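4-hydroxy-3-methylbut-2-enyl diphosphate reductase (Aquifex aeolicus, PDB 3DNF) catalyses the last step of the non-mevalonate isoprenoid pathway, reducing (E)-4-hydroxy-3-methylbut-2-enyl diphosphate to isopentenyl and dimethylallyl diphosphates with an iron-sulfur cluster. Local coordinates at residues I4-H9 and Q273-I278; K28-K33 and G88-D93; Q108-G113 and G132-C137; E201-L206 and R225-I230. One frame throughout, in Å; residues are numbered along the deposited sequence.

Contact 1: I4-H9 and Q273-I278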
loop_
_atom_site.group_PDB
_atom_site.type_symbol
_atom_site.label_atom_id
_atom_site.label_comp_id
_atom_site.label_asym_id
_atom_site.label_seq_id
_atom_site.Cartn_x
_atom_site.Cartn_y
_atom_site.Cartn_z
ATOM N N ILE B 4 -14.009 -37.469 17.778
ATOM C CA ILE B 4 -14.492 -36.396 16.899
ATOM C C ILE B 4 -13.959 -35.062 17.385
ATOM O O ILE B 4 -14.182 -34.690 18.534
ATOM C CB ILE B 4 -16.042 -36.299 16.877
ATOM C CG1 ILE B 4 -16.705 -37.663 17.118
ATOM C CG2 ILE B 4 -16.522 -35.632 15.585
ATOM C CD1 ILE B 4 -16.865 -38.026 18.600
ATOM N N ILE B 5 -13.259 -34.341 16.521
ATOM C CA ILE B 5 -12.794 -33.012 16.888
ATOM C C ILE B 5 -13.399 -31.942 15.983
ATOM O O ILE B 5 -13.216 -31.950 14.765
ATOM C CB ILE B 5 -11.245 -32.914 16.971
ATOM C CG1 ILE B 5 -10.808 -31.497 17.364
ATOM C CG2 ILE B 5 -10.601 -33.373 15.667
ATOM C CD1 ILE B 5 -9.429 -31.399 17.985
ATOM N N ILE B 6 -14.145 -31.040 16.603
ATOM C CA ILE B 6 -14.675 -29.872 15.905
ATOM C C ILE B 6 -13.570 -28.824 15.875
ATOM O O ILE B 6 -13.056 -28.424 16.922
ATOM C CB ILE B 6 -15.967 -29.326 16.573
ATOM C CG1 ILE B 6 -17.059 -30.398 16.551
ATOM C CG2 ILE B 6 -16.451 -28.047 15.865
ATOM C CD1 ILE B 6 -18.220 -30.125 17.474
ATOM N N ALA B 7 -13.189 -28.417 14.666
ATOM C CA ALA B 7 -12.132 -27.428 14.464
ATOM C C ALA B 7 -12.468 -26.114 15.160
ATOM O O ALA B 7 -13.628 -25.684 15.188
ATOM C CB ALA B 7 -11.894 -27.193 12.970
ATOM N N GLU B 8 -11.443 -25.491 15.728
ATOM C CA GLU B 8 -11.604 -24.177 16.305
ATOM C C GLU B 8 -12.072 -23.183 15.234
ATOM O O GLU B 8 -11.596 -23.217 14.091
ATOM C CB GLU B 8 -10.302 -23.715 16.932
ATOM C CG GLU B 8 -10.520 -22.745 18.061
ATOM C CD GLU B 8 -9.245 -22.042 18.484
ATOM O OE1 GLU B 8 -8.150 -22.533 18.131
ATOM O OE2 GLU B 8 -9.343 -20.990 19.165
ATOM N N HIS B 9 -13.026 -22.327 15.601
ATOM C CA HIS B 9 -13.609 -21.322 14.687
ATOM C C HIS B 9 -14.594 -21.873 13.635
ATOM O O HIS B 9 -15.046 -21.104 12.776
ATOM C CB HIS B 9 -12.534 -20.457 13.999
ATOM C CG HIS B 9 -11.491 -19.937 14.933
ATOM N ND1 HIS B 9 -11.779 -19.040 15.941
ATOM C CD2 HIS B 9 -10.169 -20.206 15.033
ATOM C CE1 HIS B 9 -10.675 -18.784 16.622
ATOM N NE2 HIS B 9 -9.684 -19.470 16.084
ATOM N N GLN B 273 -25.597 -31.709 15.129
ATOM C CA GLN B 273 -26.372 -32.706 14.393
ATOM C C GLN B 273 -25.443 -33.630 13.618
ATOM O O GLN B 273 -25.629 -34.846 13.613
ATOM C CB GLN B 273 -27.349 -32.038 13.430
ATOM C CG GLN B 273 -28.607 -31.497 14.086
ATOM C CD GLN B 273 -29.717 -31.202 13.098
ATOM O OE1 GLN B 273 -30.873 -31.063 13.489
ATOM N NE2 GLN B 273 -29.376 -31.097 11.813
ATOM N N VAL B 274 -24.443 -33.035 12.972
ATOM C CA VAL B 274 -23.435 -33.777 12.224
ATOM C C VAL B 274 -22.558 -34.645 13.149
ATOM O O VAL B 274 -22.357 -35.839 12.886
ATOM C CB VAL B 274 -22.591 -32.825 11.340
ATOM C CG1 VAL B 274 -21.357 -33.544 10.753
ATOM C CG2 VAL B 274 -23.465 -32.248 10.232
ATOM N N LYS B 275 -22.072 -34.043 14.236
ATOM C CA LYS B 275 -21.239 -34.732 15.219
ATOM C C LYS B 275 -21.920 -35.976 15.789
ATOM O O LYS B 275 -21.313 -37.044 15.838
ATOM C CB LYS B 275 -20.823 -33.781 16.350
ATOM C CG LYS B 275 -20.031 -34.432 17.483
ATOM C CD LYS B 275 -19.599 -33.396 18.498
ATOM C CE LYS B 275 -18.872 -34.047 19.645
ATOM N NZ LYS B 275 -17.770 -33.160 20.097
ATOM N N SER B 276 -23.171 -35.849 16.220
ATOM C CA SER B 276 -23.825 -37.000 16.845
ATOM C C SER B 276 -24.354 -38.032 15.843
ATOM O O SER B 276 -24.640 -39.170 16.220
ATOM C CB SER B 276 -24.888 -36.580 17.866
ATOM O OG SER B 276 -25.648 -35.490 17.409
ATOM N N ARG B 277 -24.471 -37.644 14.574
ATOM C CA ARG B 277 -24.761 -38.620 13.516
ATOM C C ARG B 277 -23.501 -39.428 13.212
ATOM O O ARG B 277 -23.579 -40.636 12.978
ATOM C CB ARG B 277 -25.366 -37.944 12.263
ATOM C CG ARG B 277 -25.445 -38.790 10.965
ATOM C CD ARG B 277 -25.692 -40.292 11.162
ATOM N NE ARG B 277 -27.077 -40.707 10.978
ATOM C CZ ARG B 277 -27.451 -41.932 10.618
ATOM N NH1 ARG B 277 -26.543 -42.879 10.394
ATOM N NH2 ARG B 277 -28.739 -42.212 10.475
ATOM N N ILE B 278 -22.342 -38.769 13.242
ATOM C CA ILE B 278 -21.054 -39.468 13.101
ATOM C C ILE B 278 -20.847 -40.462 14.250
ATOM O O ILE B 278 -20.409 -41.594 14.025
ATOM C CB ILE B 278 -19.865 -38.477 12.961
ATOM C CG1 ILE B 278 -19.943 -37.756 11.608
ATOM C CG2 ILE B 278 -18.527 -39.193 13.099
ATOM C CD1 ILE B 278 -19.035 -36.554 11.475
#

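Contact 2: K28-K33 and G88-D93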
loop_
_atom_site.group_PDB
_atom_site.type_symbol
_atom_site.label_atom_id
_atom_site.label_comp_id
_atom_site.label_asym_id
_atom_site.label_seq_id
_atom_site.Cartn_x
_atom_site.Cartn_y
_atom_site.Cartn_z
ATOM N N LYS B 28 -37.296 -11.289 25.401
ATOM C CA LYS B 28 -37.564 -11.125 26.818
ATOM C C LYS B 28 -37.839 -9.687 27.216
ATOM O O LYS B 28 -38.154 -9.420 28.364
ATOM C CB LYS B 28 -36.422 -11.704 27.666
ATOM C CG LYS B 28 -36.418 -13.234 27.713
ATOM C CD LYS B 28 -35.111 -13.812 28.233
ATOM C CE LYS B 28 -35.240 -15.324 28.428
ATOM N NZ LYS B 28 -33.887 -15.897 28.692
ATOM N N GLU B 29 -37.727 -8.756 26.277
ATOM C CA GLU B 29 -37.961 -7.324 26.563
ATOM C C GLU B 29 -38.930 -6.709 25.550
ATOM O O GLU B 29 -39.248 -5.516 25.621
ATOM C CB GLU B 29 -36.627 -6.534 26.538
ATOM C CG GLU B 29 -35.893 -6.648 25.187
ATOM C CD GLU B 29 -34.592 -5.803 25.037
ATOM O OE1 GLU B 29 -34.612 -4.590 25.365
ATOM O OE2 GLU B 29 -33.567 -6.364 24.515
ATOM N N SER B 30 -39.401 -7.510 24.597
ATOM C CA SER B 30 -40.256 -7.013 23.538
ATOM C C SER B 30 -41.750 -7.232 23.748
ATOM O O SER B 30 -42.261 -8.366 23.683
ATOM C CB SER B 30 -39.824 -7.636 22.200
ATOM O OG SER B 30 -38.520 -7.159 21.866
ATOM N N GLN B 31 -42.473 -6.133 23.955
ATOM C CA GLN B 31 -43.918 -6.206 24.048
ATOM C C GLN B 31 -44.592 -6.454 22.710
ATOM O O GLN B 31 -45.691 -7.006 22.647
ATOM C CB GLN B 31 -44.467 -4.932 24.677
ATOM C CG GLN B 31 -45.918 -5.054 25.065
ATOM C CD GLN B 31 -46.357 -3.960 26.011
ATOM O OE1 GLN B 31 -46.452 -4.172 27.224
ATOM N NE2 GLN B 31 -46.633 -2.779 25.463
ATOM N N GLY B 32 -43.922 -6.046 21.625
ATOM C CA GLY B 32 -44.474 -6.159 20.285
ATOM C C GLY B 32 -43.836 -7.307 19.552
ATOM O O GLY B 32 -43.108 -8.119 20.169
ATOM N N LYS B 33 -44.059 -7.373 18.240
ATOM C CA LYS B 33 -43.505 -8.471 17.450
ATOM C C LYS B 33 -42.013 -8.205 17.155
ATOM O O LYS B 33 -41.652 -7.059 16.853
ATOM C CB LYS B 33 -44.284 -8.604 16.160
ATOM C CG LYS B 33 -43.823 -9.714 15.227
ATOM C CD LYS B 33 -44.956 -10.122 14.305
ATOM C CE LYS B 33 -44.469 -11.081 13.222
ATOM N NZ LYS B 33 -45.596 -11.718 12.501
ATOM N N GLY B 88 -41.164 4.698 15.877
ATOM C CA GLY B 88 -41.601 4.247 17.201
ATOM C C GLY B 88 -41.274 2.787 17.413
ATOM O O GLY B 88 -41.948 2.090 18.173
ATOM N N LEU B 89 -40.225 2.314 16.750
ATOM C CA LEU B 89 -39.807 0.947 16.887
ATOM C C LEU B 89 -38.743 0.831 17.977
ATOM O O LEU B 89 -37.927 1.752 18.143
ATOM C CB LEU B 89 -39.258 0.468 15.543
ATOM C CG LEU B 89 -40.168 0.516 14.316
ATOM C CD1 LEU B 89 -39.339 0.283 13.035
ATOM C CD2 LEU B 89 -41.273 -0.511 14.458
ATOM N N LYS B 90 -38.747 -0.280 18.726
ATOM C CA LYS B 90 -37.600 -0.608 19.559
ATOM C C LYS B 90 -36.476 -1.175 18.686
ATOM O O LYS B 90 -36.619 -2.267 18.114
ATOM C CB LYS B 90 -37.994 -1.607 20.661
ATOM C CG LYS B 90 -36.816 -2.112 21.483
ATOM C CD LYS B 90 -37.268 -3.059 22.614
ATOM C CE LYS B 90 -37.859 -2.216 23.760
ATOM N NZ LYS B 90 -38.191 -3.051 24.955
ATOM N N VAL B 91 -35.387 -0.418 18.583
ATOM C CA VAL B 91 -34.311 -0.719 17.646
ATOM C C VAL B 91 -33.186 -1.332 18.445
ATOM O O VAL B 91 -32.617 -0.692 19.358
ATOM C CB VAL B 91 -33.838 0.529 16.852
ATOM C CG1 VAL B 91 -32.643 0.116 15.940
ATOM C CG2 VAL B 91 -35.017 1.110 16.023
ATOM N N ILE B 92 -32.895 -2.589 18.131
ATOM C CA ILE B 92 -31.739 -3.289 18.683
ATOM C C ILE B 92 -30.596 -3.286 17.670
ATOM O O ILE B 92 -30.711 -3.856 16.585
ATOM C CB ILE B 92 -32.070 -4.748 19.035
ATOM C CG1 ILE B 92 -33.433 -4.872 19.770
ATOM C CG2 ILE B 92 -30.887 -5.440 19.768
ATOM C CD1 ILE B 92 -33.409 -4.995 21.247
ATOM N N ASP B 93 -29.484 -2.686 18.063
ATOM C CA ASP B 93 -28.375 -2.560 17.127
ATOM C C ASP B 93 -27.445 -3.744 17.302
ATOM O O ASP B 93 -26.635 -3.736 18.222
ATOM C CB ASP B 93 -27.589 -1.272 17.322
ATOM C CG ASP B 93 -26.524 -1.074 16.241
ATOM O OD1 ASP B 93 -26.502 -1.887 15.288
ATOM O OD2 ASP B 93 -25.810 -0.053 16.292
HETATM O O HOH W 1 -41.383 -3.444 23.971
#

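Contact 3: Q108-G113 and G132-C137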
loop_
_atom_site.group_PDB
_atom_site.type_symbol
_atom_site.label_atom_id
_atom_site.label_comp_id
_atom_site.label_asym_id
_atom_site.label_seq_id
_atom_site.Cartn_x
_atom_site.Cartn_y
_atom_site.Cartn_z
ATOM N N GLN B 108 -12.930 9.245 11.497
ATOM C CA GLN B 108 -11.611 9.652 11.951
ATOM C C GLN B 108 -10.784 10.169 10.787
ATOM O O GLN B 108 -10.216 11.254 10.899
ATOM C CB GLN B 108 -10.908 8.512 12.676
ATOM C CG GLN B 108 -9.503 8.886 13.143
ATOM C CD GLN B 108 -8.669 7.663 13.443
ATOM O OE1 GLN B 108 -9.202 6.574 13.662
ATOM N NE2 GLN B 108 -7.364 7.832 13.447
ATOM N N LEU B 109 -10.734 9.410 9.672
ATOM C CA LEU B 109 -9.986 9.818 8.509
ATOM C C LEU B 109 -10.499 11.154 7.938
ATOM O O LEU B 109 -9.700 12.005 7.505
ATOM C CB LEU B 109 -10.008 8.701 7.446
ATOM C CG LEU B 109 -9.157 7.433 7.742
ATOM C CD1 LEU B 109 -9.461 6.371 6.673
ATOM C CD2 LEU B 109 -7.649 7.715 7.779
ATOM N N THR B 110 -11.809 11.339 7.959
ATOM C CA THR B 110 -12.419 12.607 7.521
ATOM C C THR B 110 -11.961 13.797 8.406
ATOM O O THR B 110 -11.533 14.847 7.893
ATOM C CB THR B 110 -13.962 12.448 7.522
ATOM O OG1 THR B 110 -14.329 11.488 6.508
ATOM C CG2 THR B 110 -14.654 13.810 7.285
ATOM N N ARG B 111 -12.036 13.623 9.725
ATOM C CA ARG B 111 -11.542 14.628 10.676
ATOM C C ARG B 111 -10.073 14.993 10.439
ATOM O O ARG B 111 -9.673 16.141 10.601
ATOM C CB ARG B 111 -11.747 14.181 12.122
ATOM C CG ARG B 111 -13.227 14.037 12.513
ATOM C CD ARG B 111 -13.388 13.890 14.045
ATOM N NE ARG B 111 -12.789 12.654 14.565
ATOM C CZ ARG B 111 -13.411 11.472 14.676
ATOM N NH1 ARG B 111 -14.678 11.302 14.307
ATOM N NH2 ARG B 111 -12.756 10.438 15.175
ATOM N N GLU B 112 -9.292 14.020 9.977
ATOM C CA GLU B 112 -7.876 14.200 9.723
ATOM C C GLU B 112 -7.602 14.744 8.313
ATOM O O GLU B 112 -6.464 14.962 7.982
ATOM C CB GLU B 112 -7.130 12.878 9.990
ATOM C CG GLU B 112 -7.236 12.412 11.483
ATOM C CD GLU B 112 -6.623 11.027 11.756
ATOM O OE1 GLU B 112 -6.252 10.336 10.789
ATOM O OE2 GLU B 112 -6.522 10.612 12.940
ATOM N N GLY B 113 -8.650 14.956 7.520
ATOM C CA GLY B 113 -8.524 15.691 6.259
ATOM C C GLY B 113 -8.265 14.766 5.070
ATOM O O GLY B 113 -7.809 15.223 4.016
ATOM N N GLY B 132 -22.849 5.628 4.400
ATOM C CA GLY B 132 -23.783 6.470 5.150
ATOM C C GLY B 132 -23.108 7.176 6.322
ATOM O O GLY B 132 -23.401 8.339 6.616
ATOM N N TYR B 133 -22.189 6.484 6.989
ATOM C CA TYR B 133 -21.396 7.117 8.053
ATOM C C TYR B 133 -20.439 8.193 7.498
ATOM O O TYR B 133 -20.262 9.257 8.108
ATOM C CB TYR B 133 -20.670 6.038 8.867
ATOM C CG TYR B 133 -21.633 5.512 9.877
ATOM C CD1 TYR B 133 -22.470 4.435 9.587
ATOM C CD2 TYR B 133 -21.783 6.182 11.096
ATOM C CE1 TYR B 133 -23.414 3.977 10.523
ATOM C CE2 TYR B 133 -22.727 5.750 12.049
ATOM C CZ TYR B 133 -23.541 4.660 11.750
ATOM O OH TYR B 133 -24.458 4.213 12.692
ATOM N N LEU B 134 -19.831 7.891 6.352
ATOM C CA LEU B 134 -18.902 8.818 5.728
ATOM C C LEU B 134 -19.673 10.086 5.372
ATOM O O LEU B 134 -19.218 11.212 5.636
ATOM C CB LEU B 134 -18.306 8.216 4.445
ATOM C CG LEU B 134 -17.299 9.093 3.664
ATOM C CD1 LEU B 134 -16.024 9.391 4.484
ATOM C CD2 LEU B 134 -16.967 8.460 2.329
ATOM N N ARG B 135 -20.870 9.908 4.809
ATOM C CA ARG B 135 -21.696 11.051 4.442
ATOM C C ARG B 135 -22.114 11.848 5.698
ATOM O O ARG B 135 -22.059 13.087 5.692
ATOM C CB ARG B 135 -22.913 10.578 3.629
ATOM C CG ARG B 135 -24.027 11.638 3.431
ATOM C CD ARG B 135 -25.146 11.156 2.499
ATOM N NE ARG B 135 -25.717 9.893 2.956
ATOM C CZ ARG B 135 -25.563 8.707 2.356
ATOM N NH1 ARG B 135 -24.878 8.617 1.207
ATOM N NH2 ARG B 135 -26.128 7.617 2.893
ATOM N N ALA B 136 -22.468 11.121 6.759
ATOM C CA ALA B 136 -22.924 11.747 8.015
ATOM C C ALA B 136 -21.872 12.639 8.677
ATOM O O ALA B 136 -22.185 13.652 9.307
ATOM C CB ALA B 136 -23.407 10.671 8.990
ATOM N N CYS B 137 -20.618 12.255 8.535
ATOM C CA CYS B 137 -19.551 13.034 9.146
ATOM C C CYS B 137 -18.932 14.017 8.164
ATOM O O CYS B 137 -17.851 14.566 8.398
ATOM C CB CYS B 137 -18.495 12.133 9.754
ATOM S SG CYS B 137 -17.549 11.304 8.512
#

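Contact 4: E201-L206 and R225-I230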
loop_
_atom_site.group_PDB
_atom_site.type_symbol
_atom_site.label_atom_id
_atom_site.label_comp_id
_atom_site.label_asym_id
_atom_site.label_seq_id
_atom_site.Cartn_x
_atom_site.Cartn_y
_atom_site.Cartn_z
ATOM N N GLU B 201 -7.196 -21.430 8.669
ATOM C CA GLU B 201 -5.945 -21.939 9.263
ATOM C C GLU B 201 -6.178 -23.067 10.267
ATOM O O GLU B 201 -5.335 -23.957 10.421
ATOM C CB GLU B 201 -5.150 -20.809 9.926
ATOM C CG GLU B 201 -4.735 -19.660 8.985
ATOM C CD GLU B 201 -4.049 -20.126 7.698
ATOM O OE1 GLU B 201 -3.240 -21.077 7.738
ATOM O OE2 GLU B 201 -4.317 -19.521 6.639
ATOM N N SER B 202 -7.314 -23.014 10.952
ATOM C CA SER B 202 -7.733 -24.074 11.854
ATOM C C SER B 202 -8.030 -25.371 11.097
ATOM O O SER B 202 -7.735 -26.458 11.593
ATOM C CB SER B 202 -8.953 -23.625 12.663
ATOM O OG SER B 202 -9.374 -24.636 13.570
ATOM N N VAL B 203 -8.608 -25.248 9.899
ATOM C CA VAL B 203 -8.807 -26.390 8.990
ATOM C C VAL B 203 -7.469 -26.898 8.451
ATOM O O VAL B 203 -7.238 -28.110 8.389
ATOM C CB VAL B 203 -9.780 -26.029 7.841
ATOM C CG1 VAL B 203 -9.667 -27.011 6.682
ATOM C CG2 VAL B 203 -11.201 -25.993 8.371
ATOM N N LYS B 204 -6.586 -25.967 8.086
ATOM C CA LYS B 204 -5.222 -26.307 7.654
ATOM C C LYS B 204 -4.480 -27.175 8.671
ATOM O O LYS B 204 -3.825 -28.146 8.293
ATOM C CB LYS B 204 -4.395 -25.053 7.363
ATOM C CG LYS B 204 -4.656 -24.413 6.014
ATOM C CD LYS B 204 -3.354 -23.940 5.368
ATOM C CE LYS B 204 -3.603 -23.102 4.113
ATOM N NZ LYS B 204 -4.207 -21.780 4.434
ATOM N N LYS B 205 -4.581 -26.814 9.947
ATOM C CA LYS B 205 -3.902 -27.547 11.009
ATOM C C LYS B 205 -4.578 -28.888 11.316
ATOM O O LYS B 205 -3.899 -29.881 11.602
ATOM C CB LYS B 205 -3.794 -26.701 12.280
ATOM C CG LYS B 205 -2.849 -25.504 12.170
ATOM C CD LYS B 205 -2.542 -24.867 13.539
ATOM C CE LYS B 205 -3.803 -24.364 14.279
ATOM N NZ LYS B 205 -4.421 -23.107 13.737
ATOM N N LEU B 206 -5.907 -28.924 11.249
ATOM C CA LEU B 206 -6.636 -30.141 11.591
ATOM C C LEU B 206 -6.619 -31.189 10.472
ATOM O O LEU B 206 -6.482 -32.393 10.745
ATOM C CB LEU B 206 -8.069 -29.825 12.045
ATOM C CG LEU B 206 -8.835 -30.951 12.762
ATOM C CD1 LEU B 206 -8.071 -31.497 13.972
ATOM C CD2 LEU B 206 -10.243 -30.517 13.172
ATOM N N ARG B 225 -17.042 -23.348 0.421
ATOM C CA ARG B 225 -16.386 -24.069 -0.675
ATOM C C ARG B 225 -14.862 -23.957 -0.611
ATOM O O ARG B 225 -14.148 -24.859 -1.062
ATOM C CB ARG B 225 -16.909 -23.593 -2.039
ATOM C CG ARG B 225 -18.246 -24.218 -2.432
ATOM C CD ARG B 225 -18.669 -23.865 -3.867
ATOM N NE ARG B 225 -19.537 -22.691 -3.866
ATOM C CZ ARG B 225 -19.221 -21.508 -4.382
ATOM N NH1 ARG B 225 -18.052 -21.325 -4.986
ATOM N NH2 ARG B 225 -20.093 -20.513 -4.306
ATOM N N ARG B 226 -14.369 -22.851 -0.053
ATOM C CA ARG B 226 -12.934 -22.639 0.079
ATOM C C ARG B 226 -12.411 -23.520 1.193
ATOM O O ARG B 226 -11.339 -24.105 1.058
ATOM C CB ARG B 226 -12.616 -21.175 0.355
ATOM C CG ARG B 226 -11.326 -20.682 -0.282
ATOM C CD ARG B 226 -11.490 -19.196 -0.610
ATOM N NE ARG B 226 -10.247 -18.542 -1.016
ATOM C CZ ARG B 226 -10.087 -17.221 -1.084
ATOM N NH1 ARG B 226 -11.092 -16.410 -0.770
ATOM N NH2 ARG B 226 -8.923 -16.706 -1.463
ATOM N N LEU B 227 -13.182 -23.618 2.280
ATOM C CA LEU B 227 -12.887 -24.543 3.379
ATOM C C LEU B 227 -12.795 -25.980 2.878
ATOM O O LEU B 227 -11.876 -26.715 3.261
ATOM C CB LEU B 227 -13.935 -24.447 4.494
ATOM C CG LEU B 227 -13.811 -23.400 5.597
ATOM C CD1 LEU B 227 -14.862 -23.695 6.682
ATOM C CD2 LEU B 227 -12.405 -23.337 6.191
ATOM N N TYR B 228 -13.724 -26.379 2.010
ATOM C CA TYR B 228 -13.631 -27.698 1.372
ATOM C C TYR B 228 -12.334 -27.894 0.571
ATOM O O TYR B 228 -11.604 -28.849 0.823
ATOM C CB TYR B 228 -14.858 -28.023 0.509
ATOM C CG TYR B 228 -14.675 -29.273 -0.341
ATOM C CD1 TYR B 228 -14.680 -30.543 0.246
ATOM C CD2 TYR B 228 -14.487 -29.183 -1.724
ATOM C CE1 TYR B 228 -14.502 -31.692 -0.529
ATOM C CE2 TYR B 228 -14.312 -30.320 -2.493
ATOM C CZ TYR B 228 -14.324 -31.561 -1.884
ATOM O OH TYR B 228 -14.154 -32.689 -2.632
ATOM N N TYR B 229 -12.043 -26.983 -0.359
ATOM C CA TYR B 229 -10.861 -27.113 -1.230
ATOM C C TYR B 229 -9.556 -27.154 -0.450
ATOM O O TYR B 229 -8.702 -28.004 -0.703
ATOM C CB TYR B 229 -10.792 -25.974 -2.244
ATOM C CG TYR B 229 -11.855 -26.014 -3.309
ATOM C CD1 TYR B 229 -12.746 -24.955 -3.454
ATOM C CD2 TYR B 229 -11.963 -27.102 -4.185
ATOM C CE1 TYR B 229 -13.725 -24.969 -4.422
ATOM C CE2 TYR B 229 -12.942 -27.127 -5.168
ATOM C CZ TYR B 229 -13.822 -26.052 -5.274
ATOM O OH TYR B 229 -14.800 -26.041 -6.238
ATOM N N ILE B 230 -9.415 -26.228 0.500
ATOM C CA ILE B 230 -8.236 -26.154 1.369
ATOM C C ILE B 230 -7.989 -27.489 2.086
ATOM O O ILE B 230 -6.850 -27.957 2.166
ATOM C CB ILE B 230 -8.345 -24.951 2.366
ATOM C CG1 ILE B 230 -7.051 -24.718 3.140
ATOM C CG2 ILE B 230 -9.484 -25.125 3.345
ATOM C CD1 ILE B 230 -7.147 -23.520 4.092
#

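Contact 1: I4-H9 and Q273-I278
The CA atoms of Ile-4 on strand 3-6 and Lys-275 on helix 268-281 come within 7.1 Å, the nearest backbone approach between 4-9 and 273-278. Helix 268-281 lies against strand 3-6, the outermost strand of its parallel sheet in this chain, and also touches Ile-260 of the neighbouring strand 257-262. The strand alternation is clear: Ile-4 and Ile-6 direct CB toward the helix, whereas Ile-5 points away and packs on Leu-206 of helix 195-206.

Lys-275 carries the helix side of the contact. Its CG stands anti to the backbone N (chi1 176°) and the chain stays extended to CE, which carries the methylenes across both isoleucines. Lys-275 CG meets Ile-4 CG2 at 4.2 Å, with the two side chains oblique to each other. Farther out, Lys-275 CD lies 3.7 Å from CD1 of Ile-6, whose side chain meets the lysine at about a right angle. The same methyl, Ile-6 CD1, is 4.0 Å from Lys-275 NZ. Ile-260 touches both Ile-4 and Lys-275.

No hydrogen bond joins the two segments, although they bury 222 Å² between them. The helix is therefore held here by shape and dispersion, with the aliphatic part of a partly exposed lysine serving as a hydrophobic cover for the sheet edge.

Contact 2: K28-K33 and G88-D93
Lys-90 and Ile-92 of strand 90-93, the outermost strand beside 68-71 in a parallel alpha/beta sheet, meet Glu-29 and Ser-30 in the loop that leads from helix 14-26 to strand 34-36. The CA atoms of Ser-30 and Lys-90 are 8.0 Å apart, so side chains must bridge the gap.

The principal bond runs from Lys-90 NZ to the backbone O of Glu-29, 2.8 Å long. The amine approaches from above the carbonyl plane, 41° out of it, rather than along a lone pair. A turn at chi3 (-77°) in the otherwise extended lysine brings NZ to this point. The Glu-29 carboxylate adds a long salt bridge, OE1 to Lys-90 NZ at 3.9 Å. Its other oxygen, OE2, lies 3.5 Å from Ile-92 CD1, the two side chains coming from opposite directions. A water accepts a bond from Gln-31 N at 2.9 Å and a weak one from Lys-90 NZ. Ser-30 OG turns instead to Thr-68 and to Ser-26 O.

A leucine in place of Lys-90 would remove NZ, and would probably leave the Glu-29 carbonyl without its amine donor and the carboxylate without its nearby positive charge.

The geometry gives the main-chain carbonyl the closer hold on the ammonium group, with the carboxylate contributing a looser electrostatic attraction at the protein surface.

Contact 3: Q108-G113 and G132-C137
Thr-110, near the end of helix 97-111, packs against Leu-134 and Cys-137 at the end of helix 125-136, which is the helical connection of the beta-alpha-beta unit formed by strands 115-119 and 141-144.

The contacts across are van der Waals. Thr-110 OG1 lies 3.4 Å from Leu-134 CD1, and its methyl CG2 lies 3.5 Å from the backbone O of Cys-137. With chi1 at -66°, OG1 sits beside its own backbone N and bonds back to Val-106 O, which satisfies the hydroxyl within its helix while CG2 faces the cysteine.

The covalent link is a disulfide: Cys-137, modelled in two conformers, is bonded to Cys-107, which lies three residues before Thr-110 in helix 97-111.

No hydrogen bond crosses between the segments; those at the end of helix 97-111 are local. Gly-113, at positive phi, closes it in a Schellman motif with Gly-113 N to Thr-110 O at 2.9 Å. Glu-112 also forms a salt bridge with Lys-187. Gln-108 NE2 donates to Glu-112 OE2 over 2.9 Å at 170°, nearly straight; OE2 lies in the amide plane of Gln-108, while NE2 comes to it from above the carboxylate plane, 39° out of it.

Contact 4: E201-L206 and R225-I230
Ile-230 and Lys-204 meet at about a right angle, the isoleucine thrusting CD1 into the bend of the lysine chain. Ile-230 CG1 is anti to its backbone N (chi1 -171°), with chi2 also extended, which carries CD1 out to the lysine. Lys-204 bends at chi2 and chi4 around it: its CG comes within 3.3 Å of Ile-230 CD1, tighter than usual van der Waals contact, and its NZ within 3.4 Å of the same methyl. The bent chain also delivers Lys-204 NZ to Glu-201 OE2, at 3.2 Å, a salt bridge whose hydrogen bond is weak.

Deeper in, Val-203 lies oblique to Leu-227, with CG2 against Leu-227 CD2 at 3.6 Å. The short helical segments run nearly parallel, 26° apart, with axes 9.8 Å from each other; their parent helices, 195-206 and 222-234, precede and follow strand 212-216. Leu-227 is about 6 Å, side chain to side chain, from Asn-223, a predicted substrate-binding residue.

A serine replacing Lys-204 would strip the methylenes from Ile-230 CD1 and is likely to leave Glu-201 without its ion partner.

Lysine thus does double duty: its carbons extend the apolar Val-203/Leu-227 interface outward, while its ammonium group pairs with Glu-201 one turn back in the same helix.

The four contacts sample all three lobes of the fold, each built on its own four-stranded parallel sheet. Contacts 1 and 4 share the sheet containing strands 3-6 and 212-216; their centres are 15 Å apart and they touch, Ser-202 OG lying 2.7 Å from Glu-8 O. Contact 2 belongs to the sheet ending in strand 90-93, and contact 3 to the sheet containing strand 115-119. These two follow in series, linked by strand 90-93 and helix 97-111, with centres 30 Å apart. Contact 1 joins the chain's two ends and spans the rest; the centre of contact 3 lies about 44 Å from its own. Cluster-pocket residues Cys-13, Cys-96 and Cys-193 fall in the chain between these elements, consistent with lobes gathered round one cluster.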